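Local coordinates for uncharacterized protein (Listeria monocytogenes, PDB 3MAB) that is of unknown function but carries a TfoX C-terminal domain of the helix-hairpin-helix clan, whose members often bind nucleic acid, at residues Gly35-Phe40 / Lys79-Ser84; Glu54-Glu59 / His68-Ala73; Ser7-Ile12 / Lys26-Leu31; Arg42-Glu45 / Ser49-Met52. The protein carries 2 engineered substitutions. One frame throughout, in Å; residues are numbered along the deposited sequence.

Contact 1. Residues Gly35-Phe40 / Lys79-Ser84; sequences GSKEAF and KKFHQS
Lys37 lays its aliphatic stem over one face of the Phe81 ring, and that stem can be followed outward atom by atom. CB meets the far end of the ring, 3.9 Å from Phe81 CE2. With CG anti to its own carbonyl carbon (chi1 -69°) the chain turns over the ring, and Lys37 CG lies 4.1 Å from the centroid of Phe81, close enough to the ring normal for a CH-pi contact, though offset toward the rim. CD follows at 4.1 Å from Phe81 CG, the ring atom nearest its own backbone. Beyond this the extended chain carries NZ to a salt bridge with Glu77, one turn earlier on the helix that bears Phe81.

One turn on from Lys37, Phe40 reaches across to His82. Its CZ comes within 3.7 Å of His82 CD2, at the edge of the imidazole and near its plane, while the two ring planes stand 78° apart. Phe40 CD2 also lies 4.3 Å from Phe81 CE2, a looser touch that joins the two halves of the contact. The axes of the helical segments 35-40 and 79-84 run 21° from parallel and come no closer than 11.7 Å, so long side chains bridge them, with Leu55 of helix 52-63 packing on both phenylalanines.

The contact is thus apolar in its touch: buried Phe40 meets partly exposed Phe81 and His82, while Lys37 gives its methylenes to Phe81 and pairs its ammonium group with Glu77, so one residue serves as both hydrocarbon and charge.

Contact 2. Residues Glu54-Glu59 / His68-Ala73; sequences ELYALE and HGLDEA
Leu70 pushes its forked end against one turn of helix 52-63, between Tyr56 and Glu59, with one methyl for each residue. CG stands anti to the leucine's own carbonyl carbon (chi1 -73°), a rotation that carries the branches away from the loop and onto the helix. CD1 reaches the backbone, 3.7 Å from the carbonyl oxygen Tyr56 O, and touches the tyrosine ring more loosely, 4.3 Å from Tyr56 CD1. CD2 takes the other direction and lies 3.8 Å from Glu59 CG, where the two side chains pass at a slant.

Segment 68-73 ends the eight-residue link that joins helix 52-63 to helix 72-85 within the TfoX C-terminal domain, a family of the helix-hairpin-helix clan. It holds the end of a 3-10 piece, at His68 and Gly69, then Leu70 in extended conformation, then Asp71 as N-cap of the last helix, its OD1 accepting from Lys74 N. Leu70 packs the link against the helix it follows.

Glu59 leaves the helix with CG anti to its backbone N and then bends sharply at chi2 (63°). Its methylene is thus presented to the leucine while the carboxylate turns aside to polar partners: OE1 is hydrogen-bonded to Ser36 OG of helix 28-46 and OE2 to Gln63 NE2. This buried acid is consequently held at both oxygens. Asp71 OD2 lies 7.0 Å from Glu59 OE2, near enough that the like charges may weakly disfavour each other. At the outer end of the segment, His68 packs on Ser49 of the second subunit.

Contact 3. Residues Ser7-Ile12 / Lys26-Leu31; sequences SELPNI and KTPVEL. Engineered in segment 26-31: Val29 (natural residue Gly).
Leu9 spreads both of its methyls over the ring of Pro28, and this is the closely fitted part of the contact. CD2 comes 3.8 Å from Pro28 CG, and CD1 lies equally near Pro28 CB, so that two ring carbons sit against the fork of the leucine. Deeper in, Ile12 and Leu31 meet tip to tip: Ile12 CD1 is 3.8 Å from Leu31 CD2. That same leucine methyl also lies 4.1 Å from Leu9 CD1, which ties the two pairs together; Leu31 holds CG anti to its backbone N (chi1 176°), and its CD2 points at Ile12 and Leu9. Ala61 of helix 52-63 packs on Leu9, Ile12 and Leu31.

Leu9 and Ile12 are the two ends of a type II beta turn, and both face helix 28-46; Asn11 has positive phi (72°), and the Ile12 N to Leu9 O bond is weak at 3.3 Å. The Leu-Pro-Asn-Ile sequence just before helix 14-22 resembles the hairpin of helix-hairpin-helix proteins.

Segment 26-31 turns a polar, more exposed side away from Leu9 and Ile12. There its own Lys26 N donates to Glu30 OE1 at 2.8 Å, nearly straight at 162° but arriving from above the carboxylate plane, and Thr27 occupies the N-cap of helix 28-46. The engineered Val29 is exposed. On the opposing segment, Glu8 turns to the second subunit, where its OE2 forms a salt bridge with Lys75 and its backbone O accepts from Ser53 OG.

Contact 4. Residues Arg42-Glu45 / Ser49-Met52; sequences RIWE and SVCM. Engineered in segment 49-52: Met52 (natural residue Leu).
Trp44 gives its indole NE1 in a hydrogen bond to Glu86 OE2, just beyond helix 72-85, and with the ring so placed its inner edge faces Val50. CG is anti to the backbone N (chi1 179°), which sets the indole so that Val50 CG2 meets its edge near CB. That methyl lies in the plane of the indole, 3.5 Å from Trp44 CA and 3.6 Å from Trp44 CB. Farther along the edge Trp44 CD1 is 3.8 Å from the carbonyl oxygen Val50 O.

Ile43 meets both methyls of the valine, its CG1 4.1 Å from Val50 CG2 and its CD1 equally far from Val50 CG1. CG1 of Ile43 takes the crowded position between its own N and carbonyl carbon (chi1 61°), which brings the chain end round to the loop. Thus one small branched side chain packs the short loop between the helices against the end of helix 28-46. Cys51, the N-cap of helix 52-63, has its N bonded to Glu54 OE2.

Around this corner, Phe40 of helix 28-46 packs on Val50, Ile43 leans on Leu16 of helix 14-22, and the engineered Met52 rests against Leu78 and His82 of helix 72-85.

How the contacts relate
Helix 28-46 enters contacts 1, 3 and 4 at successive levels: contact 3 at its start, contact 1 midway and contact 4 near its end. Contacts 2, 3 and 4 are buried; contact 3 is wholly aliphatic, while 2 and 4 set a leucine or valine against mixed neighbours. Contact 1 is only partly buried and pairs aromatic rings with a lysine stem. Contacts 1 and 2 share helix 72-85 and join through Ser36 OG and Glu59 OE1, 2.6 Å apart and probably hydrogen-bonded. Contact 4 adjoins contact 1 where Phe40 packs against the Val50-Cys51 backbone. Contacts 3 and 4 do not touch. Contacts 2 and 3 both meet the second subunit, which does not touch the segments of contacts 1 and 4.

Contact 1. Residues Gly35-Phe40 / Lys79-Ser84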
loop_
_atom_site.group_PDB
_atom_site.type_symbol
_atom_site.label_atom_id
_atom_site.label_comp_id
_atom_site.label_asym_id
_atom_site.label_seq_id
_atom_site.Cartn_x
_atom_site.Cartn_y
_atom_site.Cartn_z
ATOM N N GLY B 35 3.511 -13.607 4.355
ATOM C CA GLY B 35 4.176 -12.449 4.894
ATOM C C GLY B 35 5.378 -11.970 4.120
ATOM O O GLY B 35 5.905 -12.649 3.206
ATOM N N SER B 36 5.858 -10.775 4.486
ATOM C CA SER B 36 6.848 -10.104 3.678
ATOM C C SER B 36 8.200 -10.788 3.729
ATOM O O SER B 36 8.895 -10.836 2.711
ATOM C CB SER B 36 6.996 -8.655 4.048
ATOM O OG SER B 36 7.441 -8.517 5.378
ATOM N N LYS B 37 8.626 -11.282 4.894
ATOM C CA LYS B 37 9.960 -11.866 4.991
ATOM C C LYS B 37 10.056 -13.155 4.164
ATOM O O LYS B 37 11.020 -13.366 3.421
ATOM C CB LYS B 37 10.350 -12.132 6.430
ATOM C CG LYS B 37 10.571 -10.828 7.234
ATOM C CD LYS B 37 11.001 -11.240 8.662
ATOM C CE LYS B 37 11.103 -10.038 9.585
ATOM N NZ LYS B 37 10.856 -10.403 11.024
ATOM N N GLU B 38 9.050 -14.017 4.299
ATOM C CA GLU B 38 9.047 -15.258 3.505
ATOM C C GLU B 38 8.945 -14.907 1.995
ATOM O O GLU B 38 9.649 -15.472 1.189
ATOM C CB GLU B 38 7.910 -16.181 3.888
ATOM C CG GLU B 38 7.938 -17.423 2.981
ATOM C CD GLU B 38 7.003 -18.531 3.329
ATOM O OE1 GLU B 38 6.602 -18.721 4.498
ATOM O OE2 GLU B 38 6.644 -19.286 2.373
ATOM N N ALA B 39 8.068 -13.985 1.632
ATOM C CA ALA B 39 7.916 -13.640 0.212
ATOM C C ALA B 39 9.243 -13.094 -0.338
ATOM O O ALA B 39 9.696 -13.468 -1.420
ATOM C CB ALA B 39 6.790 -12.667 0.039
ATOM N N PHE B 40 9.883 -12.239 0.437
ATOM C CA PHE B 40 11.177 -11.687 0.054
ATOM C C PHE B 40 12.193 -12.801 -0.131
ATOM O O PHE B 40 12.901 -12.794 -1.121
ATOM C CB PHE B 40 11.705 -10.663 1.060
ATOM C CG PHE B 40 13.003 -10.083 0.681
ATOM C CD1 PHE B 40 13.034 -8.984 -0.134
ATOM C CD2 PHE B 40 14.212 -10.615 1.094
ATOM C CE1 PHE B 40 14.204 -8.448 -0.560
ATOM C CE2 PHE B 40 15.405 -10.034 0.655
ATOM C CZ PHE B 40 15.376 -8.948 -0.161
ATOM N N LYS B 79 15.100 -4.036 8.231
ATOM C CA LYS B 79 16.525 -3.752 7.959
ATOM C C LYS B 79 17.436 -4.751 8.654
ATOM O O LYS B 79 18.427 -5.229 8.041
ATOM C CB LYS B 79 16.878 -2.342 8.406
ATOM C CG LYS B 79 18.251 -1.985 8.027
ATOM C CD LYS B 79 18.622 -0.538 8.361
ATOM C CE LYS B 79 18.156 0.445 7.296
ATOM N NZ LYS B 79 18.966 1.708 7.291
ATOM N N LYS B 80 17.134 -5.105 9.882
ATOM C CA LYS B 80 17.966 -6.086 10.593
ATOM C C LYS B 80 17.931 -7.409 9.837
ATOM O O LYS B 80 18.949 -8.072 9.706
ATOM C CB LYS B 80 17.487 -6.264 12.012
ATOM C CG LYS B 80 17.747 -5.125 12.889
ATOM C CD LYS B 80 19.132 -4.467 12.743
ATOM C CE LYS B 80 19.012 -2.921 12.876
ATOM N NZ LYS B 80 18.051 -2.305 11.881
ATOM N N PHE B 81 16.781 -7.842 9.395
ATOM C CA PHE B 81 16.597 -9.098 8.638
ATOM C C PHE B 81 17.394 -9.031 7.351
ATOM O O PHE B 81 18.212 -9.907 7.062
ATOM C CB PHE B 81 15.124 -9.349 8.422
ATOM C CG PHE B 81 14.813 -10.430 7.436
ATOM C CD1 PHE B 81 15.106 -11.772 7.698
ATOM C CD2 PHE B 81 14.266 -10.108 6.245
ATOM C CE1 PHE B 81 14.794 -12.745 6.778
ATOM C CE2 PHE B 81 13.957 -11.089 5.315
ATOM C CZ PHE B 81 14.217 -12.391 5.610
ATOM N N HIS B 82 17.269 -7.966 6.604
ATOM C CA HIS B 82 17.928 -7.869 5.352
ATOM C C HIS B 82 19.443 -7.845 5.527
ATOM O O HIS B 82 20.170 -8.499 4.784
ATOM C CB HIS B 82 17.475 -6.631 4.598
ATOM C CG HIS B 82 18.047 -6.553 3.235
ATOM N ND1 HIS B 82 19.072 -5.687 2.922
ATOM C CD2 HIS B 82 17.782 -7.244 2.106
ATOM C CE1 HIS B 82 19.406 -5.847 1.645
ATOM N NE2 HIS B 82 18.661 -6.805 1.138
ATOM N N GLN B 83 19.917 -7.100 6.496
ATOM C CA GLN B 83 21.348 -7.037 6.773
ATOM C C GLN B 83 21.846 -8.429 7.080
ATOM O O GLN B 83 22.926 -8.822 6.596
ATOM C CB GLN B 83 21.663 -6.102 7.929
ATOM C CG GLN B 83 21.558 -4.643 7.571
ATOM C CD GLN B 83 21.555 -3.710 8.796
ATOM O OE1 GLN B 83 21.574 -4.155 9.945
ATOM N NE2 GLN B 83 21.551 -2.395 8.542
ATOM N N SER B 84 21.135 -9.198 7.889
ATOM C CA SER B 84 21.561 -10.567 8.261
ATOM C C SER B 84 21.635 -11.439 7.025
ATOM O O SER B 84 22.551 -12.262 6.910
ATOM C CB SER B 84 20.591 -11.151 9.288
ATOM O OG SER B 84 20.520 -10.294 10.414
#

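Contact 2. Residues Glu54-Glu59 / His68-Ala73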
loop_
_atom_site.group_PDB
_atom_site.type_symbol
_atom_site.label_atom_id
_atom_site.label_comp_id
_atom_site.label_asym_id
_atom_site.label_seq_id
_atom_site.Cartn_x
_atom_site.Cartn_y
_atom_site.Cartn_z
ATOM N N GLU B 54 12.440 -3.718 -2.150
ATOM C CA GLU B 54 11.428 -4.729 -2.379
ATOM C C GLU B 54 10.836 -5.240 -1.026
ATOM O O GLU B 54 9.635 -5.500 -0.902
ATOM C CB GLU B 54 11.967 -5.932 -3.153
ATOM C CG GLU B 54 12.058 -5.799 -4.615
ATOM C CD GLU B 54 13.376 -5.286 -5.095
ATOM O OE1 GLU B 54 13.565 -5.351 -6.313
ATOM O OE2 GLU B 54 14.210 -4.837 -4.293
ATOM N N LEU B 55 11.672 -5.399 0.004
ATOM C CA LEU B 55 11.175 -5.838 1.313
ATOM C C LEU B 55 10.216 -4.867 1.949
ATOM O O LEU B 55 9.163 -5.231 2.435
ATOM C CB LEU B 55 12.379 -6.111 2.235
ATOM C CG LEU B 55 12.095 -6.639 3.624
ATOM C CD1 LEU B 55 11.221 -7.913 3.602
ATOM C CD2 LEU B 55 13.372 -6.894 4.348
ATOM N N TYR B 56 10.577 -3.596 1.957
ATOM C CA TYR B 56 9.652 -2.567 2.386
ATOM C C TYR B 56 8.365 -2.591 1.590
ATOM O O TYR B 56 7.269 -2.451 2.186
ATOM C CB TYR B 56 10.306 -1.183 2.276
ATOM C CG TYR B 56 11.279 -0.739 3.363
ATOM C CD1 TYR B 56 11.397 -1.390 4.565
ATOM C CD2 TYR B 56 12.012 0.413 3.178
ATOM C CE1 TYR B 56 12.317 -0.962 5.552
ATOM C CE2 TYR B 56 12.938 0.833 4.182
ATOM C CZ TYR B 56 13.029 0.141 5.332
ATOM O OH TYR B 56 13.913 0.628 6.269
ATOM N N ALA B 57 8.452 -2.722 0.262
ATOM C CA ALA B 57 7.262 -2.767 -0.587
ATOM C C ALA B 57 6.330 -3.885 -0.216
ATOM O O ALA B 57 5.118 -3.708 -0.119
ATOM C CB ALA B 57 7.663 -2.894 -2.071
ATOM N N LEU B 58 6.898 -5.048 0.052
ATOM C CA LEU B 58 6.146 -6.222 0.387
ATOM C C LEU B 58 5.453 -6.065 1.741
ATOM O O LEU B 58 4.284 -6.417 1.895
ATOM C CB LEU B 58 7.017 -7.474 0.388
ATOM C CG LEU B 58 7.493 -7.889 -0.968
ATOM C CD1 LEU B 58 8.545 -8.973 -0.833
ATOM C CD2 LEU B 58 6.394 -8.441 -1.841
ATOM N N GLU B 59 6.155 -5.521 2.751
ATOM C CA GLU B 59 5.521 -5.321 4.056
ATOM C C GLU B 59 4.440 -4.289 3.975
ATOM O O GLU B 59 3.367 -4.450 4.562
ATOM C CB GLU B 59 6.547 -4.924 5.132
ATOM C CG GLU B 59 6.007 -4.715 6.515
ATOM C CD GLU B 59 5.396 -5.947 7.145
ATOM O OE1 GLU B 59 5.810 -7.060 6.776
ATOM O OE2 GLU B 59 4.555 -5.831 8.068
ATOM N N HIS B 68 6.236 4.053 2.643
ATOM C CA HIS B 68 6.756 5.254 3.247
ATOM C C HIS B 68 6.139 5.399 4.668
ATOM O O HIS B 68 6.764 5.960 5.558
ATOM C CB HIS B 68 6.423 6.500 2.416
ATOM C CG HIS B 68 6.672 6.367 0.932
ATOM N ND1 HIS B 68 5.963 5.494 0.141
ATOM C CD2 HIS B 68 7.455 7.090 0.082
ATOM C CE1 HIS B 68 6.342 5.628 -1.126
ATOM N NE2 HIS B 68 7.238 6.596 -1.193
ATOM N N GLY B 69 4.920 4.892 4.860
ATOM C CA GLY B 69 4.225 4.994 6.143
ATOM C C GLY B 69 4.481 3.926 7.171
ATOM O O GLY B 69 3.876 3.937 8.251
ATOM N N LEU B 70 5.348 2.979 6.858
ATOM C CA LEU B 70 5.627 1.939 7.811
ATOM C C LEU B 70 6.164 2.529 9.110
ATOM O O LEU B 70 6.955 3.450 9.070
ATOM C CB LEU B 70 6.636 0.921 7.258
ATOM C CG LEU B 70 6.141 -0.060 6.177
ATOM C CD1 LEU B 70 7.279 -0.761 5.471
ATOM C CD2 LEU B 70 5.128 -1.037 6.860
ATOM N N ASP B 71 5.733 1.978 10.235
ATOM C CA ASP B 71 6.283 2.435 11.510
ATOM C C ASP B 71 7.768 2.209 11.618
ATOM O O ASP B 71 8.340 1.299 10.983
ATOM C CB ASP B 71 5.505 1.892 12.702
ATOM C CG ASP B 71 5.488 0.431 12.770
ATOM O OD1 ASP B 71 6.409 -0.184 13.341
ATOM O OD2 ASP B 71 4.581 -0.173 12.154
ATOM N N GLU B 72 8.419 3.009 12.444
ATOM C CA GLU B 72 9.846 2.958 12.516
ATOM C C GLU B 72 10.316 1.602 13.033
ATOM O O GLU B 72 11.340 1.093 12.609
ATOM C CB GLU B 72 10.346 4.023 13.466
ATOM C CG GLU B 72 11.822 4.257 13.383
ATOM C CD GLU B 72 12.236 4.802 12.048
ATOM O OE1 GLU B 72 11.465 5.666 11.557
ATOM O OE2 GLU B 72 13.309 4.369 11.540
ATOM N N ALA B 73 9.582 1.023 13.993
ATOM C CA ALA B 73 9.969 -0.279 14.529
ATOM C C ALA B 73 9.966 -1.363 13.458
ATOM O O ALA B 73 10.868 -2.193 13.389
ATOM C CB ALA B 73 9.105 -0.666 15.655
#

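Contact 3. Residues Ser7-Ile12 / Lys26-Leu31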
loop_
_atom_site.group_PDB
_atom_site.type_symbol
_atom_site.label_atom_id
_atom_site.label_comp_id
_atom_site.label_asym_id
_atom_site.label_seq_id
_atom_site.Cartn_x
_atom_site.Cartn_y
_atom_site.Cartn_z
ATOM N N SER B 7 -0.669 -6.494 -8.295
ATOM C CA SER B 7 -0.231 -5.182 -8.753
ATOM C C SER B 7 -1.248 -4.086 -8.404
ATOM O O SER B 7 -0.997 -2.946 -8.746
ATOM C CB SER B 7 0.023 -5.211 -10.257
ATOM O OG SER B 7 -1.159 -5.495 -10.952
ATOM N N GLU B 8 -2.395 -4.423 -7.799
ATOM C CA GLU B 8 -3.295 -3.397 -7.246
ATOM C C GLU B 8 -2.996 -3.081 -5.767
ATOM O O GLU B 8 -3.562 -2.139 -5.214
ATOM C CB GLU B 8 -4.754 -3.790 -7.358
ATOM C CG GLU B 8 -5.230 -3.864 -8.813
ATOM C CD GLU B 8 -6.618 -4.456 -8.971
ATOM O OE1 GLU B 8 -6.832 -5.587 -8.487
ATOM O OE2 GLU B 8 -7.484 -3.833 -9.654
ATOM N N LEU B 9 -2.137 -3.869 -5.148
ATOM C CA LEU B 9 -1.726 -3.579 -3.767
ATOM C C LEU B 9 -0.713 -2.458 -3.709
ATOM O O LEU B 9 0.086 -2.252 -4.647
ATOM C CB LEU B 9 -1.088 -4.772 -3.129
ATOM C CG LEU B 9 -1.911 -6.045 -3.104
ATOM C CD1 LEU B 9 -1.105 -7.147 -2.450
ATOM C CD2 LEU B 9 -3.321 -5.938 -2.480
ATOM N N PRO B 10 -0.711 -1.707 -2.587
ATOM C CA PRO B 10 0.299 -0.630 -2.469
ATOM C C PRO B 10 1.731 -1.159 -2.683
ATOM O O PRO B 10 2.069 -2.256 -2.181
ATOM C CB PRO B 10 0.118 -0.112 -1.038
ATOM C CG PRO B 10 -1.098 -0.781 -0.530
ATOM C CD PRO B 10 -1.519 -1.865 -1.370
ATOM N N ASN B 11 2.572 -0.391 -3.373
ATOM C CA ASN B 11 3.992 -0.648 -3.619
ATOM C C ASN B 11 4.350 -1.747 -4.578
ATOM O O ASN B 11 5.537 -1.934 -4.818
ATOM C CB ASN B 11 4.722 -0.927 -2.281
ATOM C CG ASN B 11 4.228 -0.046 -1.165
ATOM O OD1 ASN B 11 4.343 1.166 -1.249
ATOM N ND2 ASN B 11 3.636 -0.652 -0.130
ATOM N N ILE B 12 3.382 -2.505 -5.066
ATOM C CA ILE B 12 3.675 -3.625 -5.963
ATOM C C ILE B 12 3.559 -3.228 -7.412
ATOM O O ILE B 12 2.447 -3.120 -7.896
ATOM C CB ILE B 12 2.807 -4.863 -5.643
ATOM C CG1 ILE B 12 2.953 -5.200 -4.166
ATOM C CG2 ILE B 12 3.278 -6.045 -6.546
ATOM C CD1 ILE B 12 2.431 -6.547 -3.728
ATOM N N LYS B 26 0.778 -15.852 -5.805
ATOM C CA LYS B 26 0.025 -15.401 -6.982
ATOM C C LYS B 26 -1.113 -14.433 -6.730
ATOM O O LYS B 26 -1.621 -13.827 -7.690
ATOM C CB LYS B 26 -0.524 -16.608 -7.778
ATOM C CG LYS B 26 0.552 -17.700 -8.048
ATOM C CD LYS B 26 0.132 -18.667 -9.125
ATOM C CE LYS B 26 0.558 -20.125 -8.894
ATOM N NZ LYS B 26 1.838 -20.405 -8.150
ATOM N N THR B 27 -1.460 -14.220 -5.469
ATOM C CA THR B 27 -2.603 -13.371 -5.087
ATOM C C THR B 27 -2.290 -12.601 -3.828
ATOM O O THR B 27 -1.388 -13.001 -3.083
ATOM C CB THR B 27 -3.838 -14.244 -4.779
ATOM O OG1 THR B 27 -3.629 -14.963 -3.562
ATOM C CG2 THR B 27 -4.183 -15.226 -5.966
ATOM N N PRO B 28 -3.041 -11.503 -3.563
ATOM C CA PRO B 28 -2.866 -10.818 -2.293
ATOM C C PRO B 28 -3.057 -11.697 -1.069
ATOM O O PRO B 28 -2.369 -11.489 -0.080
ATOM C CB PRO B 28 -3.949 -9.716 -2.346
ATOM C CG PRO B 28 -4.031 -9.427 -3.828
ATOM C CD PRO B 28 -3.892 -10.717 -4.498
ATOM N N VAL B 29 -3.997 -12.634 -1.120
ATOM C CA VAL B 29 -4.252 -13.556 0.038
ATOM C C VAL B 29 -3.025 -14.428 0.282
ATOM O O VAL B 29 -2.554 -14.574 1.425
ATOM C CB VAL B 29 -5.558 -14.433 -0.158
ATOM C CG1 VAL B 29 -6.859 -13.583 -0.134
ATOM C CG2 VAL B 29 -5.485 -15.223 -1.360
ATOM N N GLU B 30 -2.439 -14.910 -0.817
ATOM C CA GLU B 30 -1.226 -15.709 -0.693
ATOM C C GLU B 30 -0.033 -14.913 -0.119
ATOM O O GLU B 30 0.727 -15.421 0.725
ATOM C CB GLU B 30 -0.858 -16.326 -2.038
ATOM C CG GLU B 30 -1.770 -17.504 -2.459
ATOM C CD GLU B 30 -1.533 -18.025 -3.830
ATOM O OE1 GLU B 30 -0.386 -17.989 -4.368
ATOM O OE2 GLU B 30 -2.540 -18.518 -4.400
ATOM N N LEU B 31 0.086 -13.662 -0.512
ATOM C CA LEU B 31 1.098 -12.791 0.064
ATOM C C LEU B 31 0.891 -12.544 1.535
ATOM O O LEU B 31 1.848 -12.634 2.309
ATOM C CB LEU B 31 1.247 -11.474 -0.690
ATOM C CG LEU B 31 2.203 -10.425 -0.152
ATOM C CD1 LEU B 31 3.599 -10.900 -0.139
ATOM C CD2 LEU B 31 2.106 -9.152 -0.972
#

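Contact 4. Residues Arg42-Glu45 / Ser49-Met52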
loop_
_atom_site.group_PDB
_atom_site.type_symbol
_atom_site.label_atom_id
_atom_site.label_comp_id
_atom_site.label_asym_id
_atom_site.label_seq_id
_atom_site.Cartn_x
_atom_site.Cartn_y
_atom_site.Cartn_z
ATOM N N ARG B 42 11.782 -15.852 -0.917
ATOM C CA ARG B 42 11.451 -16.621 -2.118
ATOM C C ARG B 42 11.923 -15.905 -3.404
ATOM O O ARG B 42 12.377 -16.569 -4.311
ATOM C CB ARG B 42 9.959 -16.986 -2.131
ATOM C CG ARG B 42 9.738 -18.042 -1.114
ATOM C CD ARG B 42 8.364 -18.373 -0.641
ATOM N NE ARG B 42 7.573 -18.935 -1.697
ATOM C CZ ARG B 42 6.339 -19.429 -1.564
ATOM N NH1 ARG B 42 5.756 -19.548 -0.393
ATOM N NH2 ARG B 42 5.679 -19.823 -2.647
ATOM N N ILE B 43 11.750 -14.599 -3.469
ATOM C CA ILE B 43 12.191 -13.851 -4.624
ATOM C C ILE B 43 13.701 -13.696 -4.644
ATOM O O ILE B 43 14.301 -13.751 -5.703
ATOM C CB ILE B 43 11.432 -12.512 -4.838
ATOM C CG1 ILE B 43 11.553 -11.499 -3.725
ATOM C CG2 ILE B 43 9.936 -12.810 -5.005
ATOM C CD1 ILE B 43 10.897 -10.055 -4.116
ATOM N N TRP B 44 14.287 -13.540 -3.459
ATOM C CA TRP B 44 15.752 -13.387 -3.300
ATOM C C TRP B 44 16.496 -14.655 -3.636
ATOM O O TRP B 44 17.570 -14.605 -4.244
ATOM C CB TRP B 44 15.993 -12.936 -1.894
ATOM C CG TRP B 44 17.415 -12.744 -1.497
ATOM C CD1 TRP B 44 18.152 -11.634 -1.707
ATOM C CD2 TRP B 44 18.198 -13.623 -0.670
ATOM N NE1 TRP B 44 19.363 -11.765 -1.080
ATOM C CE2 TRP B 44 19.421 -12.973 -0.434
ATOM C CE3 TRP B 44 17.964 -14.866 -0.083
ATOM C CZ2 TRP B 44 20.420 -13.538 0.301
ATOM C CZ3 TRP B 44 18.958 -15.447 0.657
ATOM C CH2 TRP B 44 20.188 -14.809 0.810
ATOM N N GLU B 45 15.903 -15.800 -3.342
ATOM C CA GLU B 45 16.449 -17.073 -3.740
ATOM C C GLU B 45 16.570 -17.144 -5.293
ATOM O O GLU B 45 17.523 -17.708 -5.813
ATOM C CB GLU B 45 15.531 -18.187 -3.238
ATOM C CG GLU B 45 15.914 -19.568 -3.760
ATOM C CD GLU B 45 15.132 -20.698 -3.130
ATOM O OE1 GLU B 45 13.946 -20.511 -2.815
ATOM O OE2 GLU B 45 15.713 -21.802 -2.991
ATOM N N SER B 49 19.566 -9.987 -6.268
ATOM C CA SER B 49 19.611 -8.517 -6.442
ATOM C C SER B 49 18.408 -7.791 -5.829
ATOM O O SER B 49 18.453 -6.577 -5.615
ATOM C CB SER B 49 19.707 -8.149 -7.917
ATOM O OG SER B 49 20.851 -8.717 -8.531
ATOM N N VAL B 50 17.329 -8.513 -5.539
ATOM C CA VAL B 50 16.180 -7.868 -4.857
ATOM C C VAL B 50 16.660 -7.407 -3.507
ATOM O O VAL B 50 17.503 -8.045 -2.856
ATOM C CB VAL B 50 15.002 -8.790 -4.653
ATOM C CG1 VAL B 50 14.451 -9.259 -5.980
ATOM C CG2 VAL B 50 15.334 -9.942 -3.746
ATOM N N CYS B 51 16.169 -6.267 -3.063
ATOM C CA CYS B 51 16.831 -5.660 -1.915
ATOM C C CYS B 51 15.858 -4.906 -1.042
ATOM O O CYS B 51 14.664 -5.235 -0.983
ATOM C CB CYS B 51 17.946 -4.744 -2.409
ATOM S SG CYS B 51 17.254 -3.366 -3.299
ATOM N N MET B 52 16.362 -3.942 -0.285
ATOM C CA MET B 52 15.587 -3.422 0.809
ATOM C C MET B 52 14.313 -2.829 0.330
ATOM O O MET B 52 13.266 -2.915 0.964
ATOM C CB MET B 52 16.392 -2.342 1.546
ATOM C CG MET B 52 15.906 -2.068 2.869
ATOM S SD MET B 52 15.856 -3.514 3.939
ATOM C CE MET B 52 14.356 -3.016 4.726
#